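Local atomic coordinates of amidase (Bacillus anthracis, PDB entry 5EWQ), a protein that probably hydrolyses amides of carboxylic acids to the free acid and ammonia, as a member of the amidase signature family. Residues K43-A48 / Q54-D59; M96-K101 / G159-G164; L219-E224 / A274-A279. All coordinates share one frame; numbering follows the deposited sequence.

Contact 1: K43-A48 / Q54-D59; sequences KEVVNA and QKMIDD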
loop_
_atom_site.group_PDB
_atom_site.type_symbol
_atom_site.label_atom_id
_atom_site.label_comp_id
_atom_site.label_asym_id
_atom_site.label_seq_id
_atom_site.Cartn_x
_atom_site.Cartn_y
_atom_site.Cartn_z
ATOM N N LYS A 43 1.789 -11.461 -22.507
ATOM C CA LYS A 43 3.247 -11.396 -22.531
ATOM C C LYS A 43 3.746 -9.982 -22.813
ATOM O O LYS A 43 4.894 -9.649 -22.517
ATOM C CB LYS A 43 3.807 -12.363 -23.576
ATOM C CG LYS A 43 3.449 -13.820 -23.334
ATOM C CD LYS A 43 4.053 -14.719 -24.400
ATOM N N GLU A 44 2.879 -9.154 -23.385
ATOM C CA GLU A 44 3.244 -7.789 -23.743
ATOM C C GLU A 44 2.830 -6.799 -22.655
ATOM O O GLU A 44 3.303 -5.663 -22.623
ATOM C CB GLU A 44 2.604 -7.402 -25.078
ATOM C CG GLU A 44 3.356 -6.327 -25.850
ATOM C CD GLU A 44 4.562 -6.875 -26.589
ATOM O OE1 GLU A 44 4.709 -8.114 -26.655
ATOM O OE2 GLU A 44 5.361 -6.067 -27.108
ATOM N N VAL A 45 1.949 -7.240 -21.763
ATOM C CA VAL A 45 1.422 -6.380 -20.708
ATOM C C VAL A 45 2.190 -6.548 -19.396
ATOM O O VAL A 45 2.462 -5.569 -18.696
ATOM C CB VAL A 45 -0.083 -6.658 -20.470
ATOM C CG1 VAL A 45 -0.528 -6.147 -19.107
ATOM C CG2 VAL A 45 -0.915 -6.033 -21.578
ATOM N N VAL A 46 2.547 -7.788 -19.075
ATOM C CA VAL A 46 3.273 -8.095 -17.845
ATOM C C VAL A 46 4.576 -7.302 -17.734
ATOM O O VAL A 46 5.359 -7.240 -18.682
ATOM C CB VAL A 46 3.582 -9.606 -17.744
ATOM C CG1 VAL A 46 4.578 -9.885 -16.628
ATOM C CG2 VAL A 46 2.300 -10.396 -17.528
ATOM N N ASN A 47 4.772 -6.681 -16.570
ATOM C CA ASN A 47 5.971 -5.907 -16.243
ATOM C C ASN A 47 6.117 -4.641 -17.089
ATOM O O ASN A 47 7.183 -4.025 -17.121
ATOM C CB ASN A 47 7.227 -6.776 -16.382
ATOM C CG ASN A 47 8.400 -6.239 -15.582
ATOM O OD1 ASN A 47 8.218 -5.607 -14.541
ATOM N ND2 ASN A 47 9.611 -6.483 -16.070
ATOM N N ALA A 48 5.043 -4.247 -17.763
ATOM C CA ALA A 48 5.046 -3.007 -18.532
ATOM C C ALA A 48 4.505 -1.858 -17.690
ATOM O O ALA A 48 3.528 -2.020 -16.959
ATOM C CB ALA A 48 4.232 -3.164 -19.808
ATOM N N GLN A 54 -0.205 2.695 -22.281
ATOM C CA GLN A 54 -0.926 3.713 -23.034
ATOM C C GLN A 54 -0.464 3.739 -24.487
ATOM O O GLN A 54 -1.218 4.122 -25.380
ATOM C CB GLN A 54 -0.737 5.094 -22.397
ATOM C CG GLN A 54 -1.206 5.196 -20.950
ATOM C CD GLN A 54 -2.717 5.275 -20.809
ATOM O OE1 GLN A 54 -3.456 5.113 -21.779
ATOM N NE2 GLN A 54 -3.183 5.530 -19.592
ATOM N N LYS A 55 0.779 3.331 -24.719
ATOM C CA LYS A 55 1.326 3.282 -26.070
ATOM C C LYS A 55 0.800 2.067 -26.827
ATOM O O LYS A 55 0.645 2.103 -28.047
ATOM C CB LYS A 55 2.855 3.257 -26.032
ATOM C CG LYS A 55 3.485 4.528 -25.487
ATOM C CD LYS A 55 5.000 4.415 -25.435
HETATM N N MSE A 56 0.526 0.992 -26.093
HETATM C CA MSE A 56 0.035 -0.243 -26.693
HETATM C C MSE A 56 -1.398 -0.103 -27.195
HETATM O O MSE A 56 -1.827 -0.841 -28.082
HETATM C CB MSE A 56 0.120 -1.395 -25.690
HETATM C CG MSE A 56 1.535 -1.862 -25.396
HETATM SE SE MSE A 56 1.565 -3.373 -24.168
HETATM C CE MSE A 56 0.301 -4.533 -25.094
ATOM N N ILE A 57 -2.136 0.841 -26.623
ATOM C CA ILE A 57 -3.528 1.051 -27.002
ATOM C C ILE A 57 -3.668 2.212 -27.985
ATOM O O ILE A 57 -4.674 2.324 -28.686
ATOM C CB ILE A 57 -4.412 1.313 -25.768
ATOM C CG1 ILE A 57 -3.957 2.577 -25.043
ATOM C CG2 ILE A 57 -4.367 0.124 -24.821
ATOM C CD1 ILE A 57 -4.631 2.787 -23.714
ATOM N N ASP A 58 -2.654 3.072 -28.035
ATOM C CA ASP A 58 -2.627 4.164 -29.001
ATOM C C ASP A 58 -2.276 3.639 -30.386
ATOM O O ASP A 58 -2.709 4.188 -31.400
ATOM C CB ASP A 58 -1.629 5.244 -28.577
ATOM C CG ASP A 58 -2.154 6.117 -27.454
ATOM O OD1 ASP A 58 -3.388 6.268 -27.344
ATOM O OD2 ASP A 58 -1.331 6.654 -26.682
ATOM N N ASP A 59 -1.488 2.569 -30.421
ATOM C CA ASP A 59 -1.088 1.953 -31.680
ATOM C C ASP A 59 -2.146 0.964 -32.161
ATOM O O ASP A 59 -2.087 0.477 -33.291
ATOM C CB ASP A 59 0.264 1.252 -31.529
ATOM C CG ASP A 59 1.356 2.190 -31.050
ATOM O OD1 ASP A 59 1.224 3.414 -31.261
ATOM O OD2 ASP A 59 2.345 1.703 -30.464
#

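Contact 2: M96-K101 / G159-G164; sequences MEEARK and GAFVLG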
loop_
_atom_site.group_PDB
_atom_site.type_symbol
_atom_site.label_atom_id
_atom_site.label_comp_id
_atom_site.label_asym_id
_atom_site.label_seq_id
_atom_site.Cartn_x
_atom_site.Cartn_y
_atom_site.Cartn_z
HETATM N N MSE A 96 -15.477 -4.971 -16.454
HETATM C CA MSE A 96 -15.474 -5.018 -17.911
HETATM C C MSE A 96 -16.418 -3.976 -18.500
HETATM O O MSE A 96 -16.095 -3.330 -19.496
HETATM C CB MSE A 96 -15.855 -6.415 -18.403
HETATM C CG MSE A 96 -14.840 -7.490 -18.050
HETATM SE SE MSE A 96 -13.144 -7.273 -18.992
HETATM C CE MSE A 96 -13.235 -8.855 -20.128
ATOM N N GLU A 97 -17.582 -3.814 -17.877
ATOM C CA GLU A 97 -18.574 -2.852 -18.346
ATOM C C GLU A 97 -18.037 -1.427 -18.261
ATOM O O GLU A 97 -18.316 -0.595 -19.124
ATOM C CB GLU A 97 -19.870 -2.979 -17.541
ATOM C CG GLU A 97 -20.980 -2.045 -17.997
ATOM C CD GLU A 97 -22.326 -2.399 -17.399
ATOM O OE1 GLU A 97 -22.601 -1.984 -16.252
ATOM O OE2 GLU A 97 -23.112 -3.094 -18.077
ATOM N N GLU A 98 -17.260 -1.154 -17.218
ATOM C CA GLU A 98 -16.633 0.152 -17.059
ATOM C C GLU A 98 -15.458 0.306 -18.016
ATOM O O GLU A 98 -15.188 1.400 -18.509
ATOM C CB GLU A 98 -16.170 0.357 -15.614
ATOM C CG GLU A 98 -17.301 0.415 -14.600
ATOM C CD GLU A 98 -16.799 0.489 -13.171
ATOM O OE1 GLU A 98 -15.620 0.851 -12.971
ATOM O OE2 GLU A 98 -17.584 0.182 -12.248
ATOM N N ALA A 99 -14.766 -0.798 -18.283
ATOM C CA ALA A 99 -13.604 -0.784 -19.168
ATOM C C ALA A 99 -13.999 -0.498 -20.613
ATOM O O ALA A 99 -13.339 0.282 -21.300
ATOM C CB ALA A 99 -12.856 -2.105 -19.079
ATOM N N ARG A 100 -15.072 -1.135 -21.069
ATOM C CA ARG A 100 -15.554 -0.943 -22.433
ATOM C C ARG A 100 -16.036 0.487 -22.647
ATOM O O ARG A 100 -15.849 1.061 -23.718
ATOM C CB ARG A 100 -16.680 -1.928 -22.756
ATOM C CG ARG A 100 -16.284 -3.392 -22.650
ATOM C CD ARG A 100 -17.404 -4.303 -23.130
ATOM N NE ARG A 100 -17.118 -5.712 -22.873
ATOM C CZ ARG A 100 -17.695 -6.430 -21.914
ATOM N NH1 ARG A 100 -18.601 -5.874 -21.121
ATOM N NH2 ARG A 100 -17.371 -7.706 -21.752
ATOM N N LYS A 101 -16.657 1.056 -21.618
ATOM C CA LYS A 101 -17.159 2.423 -21.686
ATOM C C LYS A 101 -16.008 3.422 -21.752
ATOM O O LYS A 101 -16.129 4.486 -22.359
ATOM C CB LYS A 101 -18.058 2.726 -20.486
ATOM C CG LYS A 101 -18.755 4.076 -20.555
ATOM C CD LYS A 101 -19.689 4.282 -19.372
ATOM C CE LYS A 101 -20.401 5.622 -19.463
ATOM N NZ LYS A 101 -21.337 5.836 -18.324
ATOM N N GLY A 159 -10.358 9.073 -15.015
ATOM C CA GLY A 159 -10.563 7.950 -15.912
ATOM C C GLY A 159 -10.287 6.586 -15.312
ATOM O O GLY A 159 -10.708 5.567 -15.860
ATOM N N ALA A 160 -9.578 6.558 -14.188
ATOM C CA ALA A 160 -9.240 5.300 -13.532
ATOM C C ALA A 160 -10.477 4.651 -12.920
ATOM O O ALA A 160 -11.454 5.329 -12.606
ATOM C CB ALA A 160 -8.177 5.524 -12.467
ATOM N N PHE A 161 -10.430 3.332 -12.757
ATOM C CA PHE A 161 -11.529 2.599 -12.143
ATOM C C PHE A 161 -10.996 1.501 -11.231
ATOM O O PHE A 161 -9.895 0.989 -11.439
ATOM C CB PHE A 161 -12.450 2.003 -13.212
ATOM C CG PHE A 161 -11.848 0.846 -13.962
ATOM C CD1 PHE A 161 -10.979 1.065 -15.017
ATOM C CD2 PHE A 161 -12.160 -0.459 -13.617
ATOM C CE1 PHE A 161 -10.426 0.003 -15.711
ATOM C CE2 PHE A 161 -11.611 -1.525 -14.305
ATOM C CZ PHE A 161 -10.743 -1.292 -15.355
ATOM N N VAL A 162 -11.781 1.141 -10.221
ATOM C CA VAL A 162 -11.368 0.117 -9.271
ATOM C C VAL A 162 -11.580 -1.287 -9.835
ATOM O O VAL A 162 -12.713 -1.728 -10.025
ATOM C CB VAL A 162 -12.125 0.244 -7.938
ATOM C CG1 VAL A 162 -11.623 -0.794 -6.947
ATOM C CG2 VAL A 162 -11.965 1.646 -7.372
ATOM N N LEU A 163 -10.477 -1.980 -10.101
ATOM C CA LEU A 163 -10.529 -3.342 -10.619
ATOM C C LEU A 163 -11.029 -4.312 -9.554
ATOM O O LEU A 163 -11.830 -5.203 -9.838
ATOM C CB LEU A 163 -9.151 -3.777 -11.118
ATOM C CG LEU A 163 -9.017 -5.232 -11.571
ATOM C CD1 LEU A 163 -9.917 -5.512 -12.764
ATOM C CD2 LEU A 163 -7.568 -5.563 -11.894
ATOM N N GLY A 164 -10.550 -4.127 -8.329
ATOM C CA GLY A 164 -10.940 -4.977 -7.218
ATOM C C GLY A 164 -10.300 -4.537 -5.915
ATOM O O GLY A 164 -9.777 -3.427 -5.816
#

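Contact 3: L219-E224 / A274-A279; sequences LAVGTE and ATLFNA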
loop_
_atom_site.group_PDB
_atom_site.type_symbol
_atom_site.label_atom_id
_atom_site.label_comp_id
_atom_site.label_asym_id
_atom_site.label_seq_id
_atom_site.Cartn_x
_atom_site.Cartn_y
_atom_site.Cartn_z
ATOM N N LEU A 219 -1.498 -0.619 -10.904
ATOM C CA LEU A 219 -1.340 0.213 -9.717
ATOM C C LEU A 219 -2.173 -0.319 -8.557
ATOM O O LEU A 219 -3.105 -1.098 -8.758
ATOM C CB LEU A 219 -1.736 1.657 -10.028
ATOM C CG LEU A 219 -0.997 2.300 -11.201
ATOM C CD1 LEU A 219 -1.569 3.666 -11.508
ATOM C CD2 LEU A 219 0.484 2.397 -10.898
ATOM N N ALA A 220 -1.835 0.106 -7.344
ATOM C CA ALA A 220 -2.557 -0.336 -6.157
ATOM C C ALA A 220 -2.522 0.713 -5.052
ATOM O O ALA A 220 -1.590 1.515 -4.973
ATOM C CB ALA A 220 -1.987 -1.649 -5.653
ATOM N N VAL A 221 -3.541 0.696 -4.201
ATOM C CA VAL A 221 -3.629 1.627 -3.083
ATOM C C VAL A 221 -3.495 0.895 -1.752
ATOM O O VAL A 221 -4.203 -0.079 -1.495
ATOM C CB VAL A 221 -4.958 2.406 -3.098
ATOM C CG1 VAL A 221 -5.051 3.323 -1.887
ATOM C CG2 VAL A 221 -5.090 3.200 -4.386
ATOM N N GLY A 222 -2.581 1.369 -0.911
ATOM C CA GLY A 222 -2.389 0.791 0.405
ATOM C C GLY A 222 -2.540 1.825 1.503
ATOM O O GLY A 222 -2.556 3.026 1.238
ATOM N N THR A 223 -2.657 1.355 2.741
ATOM C CA THR A 223 -2.746 2.247 3.890
ATOM C C THR A 223 -1.623 1.943 4.871
ATOM O O THR A 223 -1.152 0.809 4.948
ATOM C CB THR A 223 -4.101 2.119 4.615
ATOM O OG1 THR A 223 -4.200 0.828 5.228
ATOM C CG2 THR A 223 -5.253 2.308 3.640
ATOM N N GLU A 224 -1.190 2.955 5.618
ATOM C CA GLU A 224 -0.123 2.764 6.592
ATOM C C GLU A 224 -0.346 3.538 7.885
ATOM O O GLU A 224 -0.577 4.747 7.871
ATOM C CB GLU A 224 1.228 3.164 5.997
ATOM C CG GLU A 224 2.350 3.197 7.024
ATOM C CD GLU A 224 3.708 3.486 6.418
ATOM O OE1 GLU A 224 3.866 3.315 5.192
ATOM O OE2 GLU A 224 4.619 3.885 7.173
ATOM N N ALA A 274 4.024 7.567 -8.804
ATOM C CA ALA A 274 3.782 9.005 -8.827
ATOM C C ALA A 274 2.571 9.340 -9.690
ATOM O O ALA A 274 1.873 10.324 -9.443
ATOM C CB ALA A 274 5.011 9.738 -9.331
ATOM N N THR A 275 2.333 8.516 -10.704
ATOM C CA THR A 275 1.183 8.687 -11.584
ATOM C C THR A 275 -0.117 8.518 -10.804
ATOM O O THR A 275 -1.042 9.320 -10.935
ATOM C CB THR A 275 1.216 7.686 -12.752
ATOM O OG1 THR A 275 2.365 7.943 -13.569
ATOM C CG2 THR A 275 -0.036 7.811 -13.598
ATOM N N LEU A 276 -0.172 7.473 -9.987
ATOM C CA LEU A 276 -1.329 7.212 -9.141
ATOM C C LEU A 276 -1.448 8.261 -8.040
ATOM O O LEU A 276 -2.550 8.630 -7.633
ATOM C CB LEU A 276 -1.236 5.812 -8.530
ATOM C CG LEU A 276 -2.380 5.377 -7.613
ATOM C CD1 LEU A 276 -3.691 5.353 -8.375
ATOM C CD2 LEU A 276 -2.088 4.015 -7.007
ATOM N N PHE A 277 -0.300 8.742 -7.570
ATOM C CA PHE A 277 -0.245 9.698 -6.469
ATOM C C PHE A 277 -0.838 11.052 -6.854
ATOM O O PHE A 277 -1.178 11.859 -5.988
ATOM C CB PHE A 277 1.201 9.866 -5.996
ATOM C CG PHE A 277 1.344 10.686 -4.747
ATOM C CD1 PHE A 277 0.736 10.288 -3.568
ATOM C CD2 PHE A 277 2.104 11.843 -4.746
ATOM C CE1 PHE A 277 0.871 11.038 -2.414
ATOM C CE2 PHE A 277 2.244 12.597 -3.596
ATOM C CZ PHE A 277 1.629 12.192 -2.427
ATOM N N ASN A 278 -0.965 11.294 -8.155
ATOM C CA ASN A 278 -1.521 12.548 -8.653
ATOM C C ASN A 278 -3.010 12.697 -8.353
ATOM O O ASN A 278 -3.491 13.803 -8.111
ATOM C CB ASN A 278 -1.289 12.671 -10.160
ATOM C CG ASN A 278 0.161 12.940 -10.508
ATOM O OD1 ASN A 278 0.896 13.549 -9.730
ATOM N ND2 ASN A 278 0.580 12.491 -11.685
ATOM N N ALA A 279 -3.735 11.583 -8.371
ATOM C CA ALA A 279 -5.184 11.616 -8.196
ATOM C C ALA A 279 -5.606 11.375 -6.751
ATOM O O ALA A 279 -6.746 11.648 -6.379
ATOM C CB ALA A 279 -5.846 10.595 -9.106
#

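Contact 1: K43-A48 / Q54-D59
M56, a selenomethionine of helix 50-58, reaches across to helix 35-45 and ends against E44 and V45. It gives the contact most of its area, 75 of the 132 Å² buried in all, with E44 next and V45 after it. Up to the selenium its chain is extended; a bend at the last torsion (chi3 52°) then turns the methyl in against CB and CG of E44. M56 CE lies 3.6 Å from E44 CG and 3.7 Å from E44 CB, so the glutamate offers its aliphatic stem. CG of E44 stands anti to the backbone N (chi1 -154°), and the fold at chi2 carries the carboxylate off, away from the selenomethionine. The selenium also sits near the helix backbone, with M56 SE 3.3 Å from E44 O, a van der Waals neighbour at this resolution. On the buried flank V45 turns one branch to the same methyl, CG2 of V45 being 4.0 Å from M56 CE, and the two side chains meet at about a right angle. V45 also rests on L67 and I70 of helix 64-79, while M56 touches L62 in the loop before that helix. Just beyond V45 the chain leaves the helix through a type II turn, closed by A48 N donating to V45 O at 3.0 Å, and enters helix 50-58. No hydrogen bond joins the two segments: this junction of consecutive helices rests on a flexible, polarisable side chain lying against the aliphatic part of E44, a V45 methyl and one backbone carbonyl, and the charge of E44 remains at its margin.

Contact 2: M96-K101 / G159-G164
F161 and E98 meet where helix 95-104 covers the mixed central sheet of the amidase fold, next to strand 161-166. The strand lies second from one end of that sheet, between strands 88-91 and 118-122, and F161 is the residue it turns to the helix. The tightly enclosed part is the buried, apolar side round the phenyl ring. With chi1 at 72°, CG sits between the backbone N and the carbonyl carbon, and the far end of the ring, F161 CZ, comes within 4.4 Å of A99 CB. Further apolar cover comes from T68 of helix 64-79, L102 and P118; T68 touches A99 as well, so it packs on both the ring and the alanine.

The other side is polar and partly exposed. E98 leaves the helix with CG anti to its carbonyl carbon (chi1 -65°) and an extended chain, which brings the carboxylate over to the root of F161. There E98 OE1 approaches F161 CB at 3.4 Å and F161 CD2 at 3.8 Å, coming in obliquely with the carboxylate plane turned 78° from the ring. No hydrogen bond links the segments directly; the strand atoms nearest this oxygen are CB, CD2 and CG of F161. Elsewhere on the helix E97 and K101 are exposed to solvent, well away from the strand. R100, also distant from the strand, forms a salt bridge from NE to E65. N92 bridges the two segments: its ND2 hydrogen-bonds to V162 O on the strand and, weakly, to E98 OE2 on the helix.

Contact 3: L219-E224 / A274-A279
T223 OG1 is gripped by two groups, K122 NZ and N124 ND2, which bind it from strand 118-122 and the residues just after it; T223 belongs to strand 219-223, whose first three residues receive L276 of helix 270-280. T223 itself stands well beyond the helix; a second polar tie, from S208 OG to V221 O, lies nearer the contact. Across the interface proper everything is apolar apart from one backbone oxygen.

L276 carries the helix side almost alone. Its CG lies anti to the backbone N (chi1 -180°), which extends the isobutyl group toward the strand and presents CD2 to three consecutive residues. CD2 of L276 is 3.8 Å from L219 CB, 4.1 Å from V221 CG2 and 3.3 Å from A220 O, a contact of methyl with carbonyl. L219 lies alongside L276, running the opposite way: its CD1 rests 3.7 Å from L276 CB and 4.1 Å from L276 CD1. V221, by contrast, meets the leucine at about a right angle.

Here the layered alpha/beta build of the amidase fold is plain. The strand lies inside the mixed central sheet, bonded on one side to strand 118-122 through V221 and V120, and on the other to strand 263-267 through A220 with M266 and G222 with G264. Helix 270-280 packs on one face of it, the axis of its segment 274-279 passing 9.1 Å from that of strand 219-223 at a crossing angle of -56°. Helix 150-155 adds to the same layer, with L155 against L276 and I151 against V221. A220 points its methyl away from helix 270-280, to where V211 and V212 of helix 206-213 receive it.

In the fold
The three contacts follow one another along the chain without overlap, and none touches another. Contact 1 joins two helices near the N-terminus, with its centre about 24 Å from that of the chain. Contacts 2 and 3 both set a helix on the central mixed sheet; their strands, 161-166 and 219-223, flank strand 118-122, and their centres are about 17 Å apart. The centre of contact 1 lies about 17 Å from that of contact 2 and 20 Å from that of contact 3. Contacts 2 and 3 thus bury the two strands beside strand 118-122 under helices, while contact 1 packs outlying helices against helix 64-79, which also meets A99 and F161 of contact 2.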